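Local coordinates for period circadian protein homolog 2 (Mus musculus, PDB 3GDI), which probably acts as a transcriptional regulator of the mammalian circadian clock, pairing with partner proteins through its tandem PAS domains, at residues Asp228-Arg233 and Thr243-Trp248. Residues are numbered along the deposited sequence; the frame is centred on the assembly and turned at random.
Sequences DYSPIR and TLDTSW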
loop_
_atom_site.group_PDB
_atom_site.type_symbol
_atom_site.label_atom_id
_atom_site.label_comp_id
_atom_site.label_asym_id
_atom_site.label_seq_id
_atom_site.Cartn_x
_atom_site.Cartn_y
_atom_site.Cartn_z
ATOM N N ASP A 228 -18.251 -0.267 19.742
ATOM C CA ASP A 228 -17.493 0.802 20.370
ATOM C C ASP A 228 -16.581 0.384 21.507
ATOM O O ASP A 228 -16.840 -0.576 22.235
ATOM C CB ASP A 228 -18.442 1.873 20.888
ATOM C CG ASP A 228 -19.230 2.533 19.783
ATOM O OD1 ASP A 228 -20.250 3.183 20.091
ATOM O OD2 ASP A 228 -18.827 2.409 18.610
ATOM N N TYR A 229 -15.494 1.130 21.634
ATOM C CA TYR A 229 -14.538 0.920 22.693
ATOM C C TYR A 229 -13.830 2.239 22.911
ATOM O O TYR A 229 -13.397 2.888 21.963
ATOM C CB TYR A 229 -13.508 -0.149 22.339
ATOM C CG TYR A 229 -12.600 -0.455 23.507
ATOM C CD1 TYR A 229 -12.857 -1.531 24.356
ATOM C CD2 TYR A 229 -11.533 0.392 23.821
ATOM C CE1 TYR A 229 -12.074 -1.754 25.496
ATOM C CE2 TYR A 229 -10.748 0.181 24.956
ATOM C CZ TYR A 229 -11.023 -0.890 25.789
ATOM O OH TYR A 229 -10.252 -1.080 26.917
ATOM N N SER A 230 -13.723 2.630 24.172
ATOM C CA SER A 230 -13.067 3.869 24.551
ATOM C C SER A 230 -12.789 3.838 26.044
ATOM O O SER A 230 -13.478 3.141 26.789
ATOM C CB SER A 230 -13.965 5.057 24.214
ATOM O OG SER A 230 -15.302 4.777 24.569
ATOM N N PRO A 231 -11.775 4.592 26.498
ATOM C CA PRO A 231 -10.944 5.424 25.631
ATOM C C PRO A 231 -9.640 4.712 25.291
ATOM O O PRO A 231 -9.211 3.802 25.995
ATOM C CB PRO A 231 -10.688 6.636 26.494
ATOM C CG PRO A 231 -10.385 5.966 27.817
ATOM C CD PRO A 231 -11.477 4.878 27.913
ATOM N N ILE A 232 -9.019 5.139 24.205
ATOM C CA ILE A 232 -7.746 4.596 23.780
ATOM C C ILE A 232 -6.914 5.844 23.519
ATOM O O ILE A 232 -7.430 6.827 22.993
ATOM C CB ILE A 232 -7.889 3.770 22.461
ATOM C CG1 ILE A 232 -8.308 2.328 22.772
ATOM C CG2 ILE A 232 -6.580 3.762 21.692
ATOM C CD1 ILE A 232 -7.202 1.492 23.371
ATOM N N ARG A 233 -5.648 5.825 23.908
ATOM C CA ARG A 233 -4.786 6.970 23.670
ATOM C C ARG A 233 -3.870 6.673 22.497
ATOM O O ARG A 233 -3.240 5.626 22.442
ATOM C CB ARG A 233 -4.001 7.302 24.931
ATOM C CG ARG A 233 -4.852 8.061 25.936
ATOM C CD ARG A 233 -4.157 8.235 27.254
ATOM N NE ARG A 233 -3.845 6.942 27.852
ATOM C CZ ARG A 233 -3.217 6.783 29.012
ATOM N NH1 ARG A 233 -2.830 7.846 29.710
ATOM N NH2 ARG A 233 -2.974 5.558 29.474
ATOM N N THR A 243 -7.009 11.474 23.094
ATOM C CA THR A 243 -7.890 10.414 23.553
ATOM C C THR A 243 -8.959 10.139 22.526
ATOM O O THR A 243 -9.707 11.030 22.132
ATOM C CB THR A 243 -8.537 10.786 24.893
ATOM O OG1 THR A 243 -7.510 10.890 25.883
ATOM C CG2 THR A 243 -9.552 9.745 25.324
ATOM N N LEU A 244 -9.030 8.884 22.105
ATOM C CA LEU A 244 -9.989 8.469 21.098
ATOM C C LEU A 244 -11.164 7.642 21.605
ATOM O O LEU A 244 -11.067 6.930 22.605
ATOM C CB LEU A 244 -9.263 7.661 20.022
ATOM C CG LEU A 244 -8.301 8.355 19.053
ATOM C CD1 LEU A 244 -7.486 9.401 19.763
ATOM C CD2 LEU A 244 -7.403 7.306 18.423
ATOM N N ASP A 245 -12.281 7.782 20.898
ATOM C CA ASP A 245 -13.503 7.020 21.131
ATOM C C ASP A 245 -13.514 6.260 19.810
ATOM O O ASP A 245 -13.628 6.859 18.738
ATOM C CB ASP A 245 -14.735 7.927 21.230
ATOM C CG ASP A 245 -14.852 8.607 22.584
ATOM O OD1 ASP A 245 -15.800 9.404 22.783
ATOM O OD2 ASP A 245 -14.000 8.345 23.454
ATOM N N THR A 246 -13.379 4.943 19.876
ATOM C CA THR A 246 -13.299 4.174 18.656
ATOM C C THR A 246 -14.375 3.156 18.399
ATOM O O THR A 246 -14.937 2.567 19.316
ATOM C CB THR A 246 -11.948 3.447 18.583
ATOM O OG1 THR A 246 -10.884 4.406 18.688
ATOM C CG2 THR A 246 -11.822 2.688 17.275
ATOM N N SER A 247 -14.646 2.961 17.118
ATOM C CA SER A 247 -15.610 1.980 16.657
ATOM C C SER A 247 -14.776 1.020 15.801
ATOM O O SER A 247 -14.098 1.444 14.873
ATOM C CB SER A 247 -16.683 2.652 15.812
ATOM O OG SER A 247 -17.340 1.695 14.999
ATOM N N TRP A 248 -14.814 -0.266 16.126
ATOM C CA TRP A 248 -14.027 -1.246 15.395
ATOM C C TRP A 248 -14.826 -2.199 14.507
ATOM O O TRP A 248 -15.930 -2.617 14.856
ATOM C CB TRP A 248 -13.186 -2.075 16.364
ATOM C CG TRP A 248 -12.155 -1.290 17.110
ATOM C CD1 TRP A 248 -12.234 -0.848 18.402
ATOM C CD2 TRP A 248 -10.892 -0.818 16.599
ATOM N NE1 TRP A 248 -11.102 -0.131 18.726
ATOM C CE2 TRP A 248 -10.265 -0.094 17.637
ATOM C CE3 TRP A 248 -10.236 -0.933 15.360
ATOM C CZ2 TRP A 248 -9.016 0.516 17.476
ATOM C CZ3 TRP A 248 -8.999 -0.327 15.199
ATOM C CH2 TRP A 248 -8.401 0.390 16.254
#
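CB of Ser230 points toward the neighbouring strand and meets OD2 of Asp245 at 3.4 Å; its OG stands 4.0 Å from the same oxygen. The polar partner of OD2 is Arg269, by a salt bridge, while the serine brings its CB. One residue on, CB of Pro231 packs on the methyl CG2 of Thr243 at 3.5 Å. With CG2 anti to the backbone N (chi1 -64° for OG1), the threonine puts its methyl against the proline and its hydroxyl by CG of Arg233, whose side chain runs aslant to it. At the far end, OD2 of Asp228 comes to 3.5 Å from CB of Ser247, whose OG makes a weak hydrogen bond to Trp255 of the second subunit.

The two strands form an antiparallel hairpin at one side of the five-stranded sheet of a PAS domain, with 227-235 outermost within the chain. Two pairs of backbone hydrogen bonds join them, Tyr229 with Thr246 and Ile232 with Leu244; the straightest runs from Leu244 N to Ile232 O (2.8 Å, 171° at the hydrogen). Between the pairs the register slips by one at a beta bulge on the edge strand, where a cis peptide bond precedes Pro231. No amide hydrogen is available on the proline, but its CA makes a CH...O contact at 3.4 Å with Leu244 O, which also accepts the longer bond from Ile232 N (3.2 Å).

On the face carrying Tyr229, Ile232, Leu244 and Thr246, CB of Tyr229 sits at the edge of the Trp248 indole, 4.2 Å from CD1. Methyl CG2 of Thr246 covers one indole face near its rim, and helix 209-221 supplies Ile215 and Ile219 against the same tryptophan. Thr246 OG1 and Trp248 NE1 are buried without a polar partner in the model.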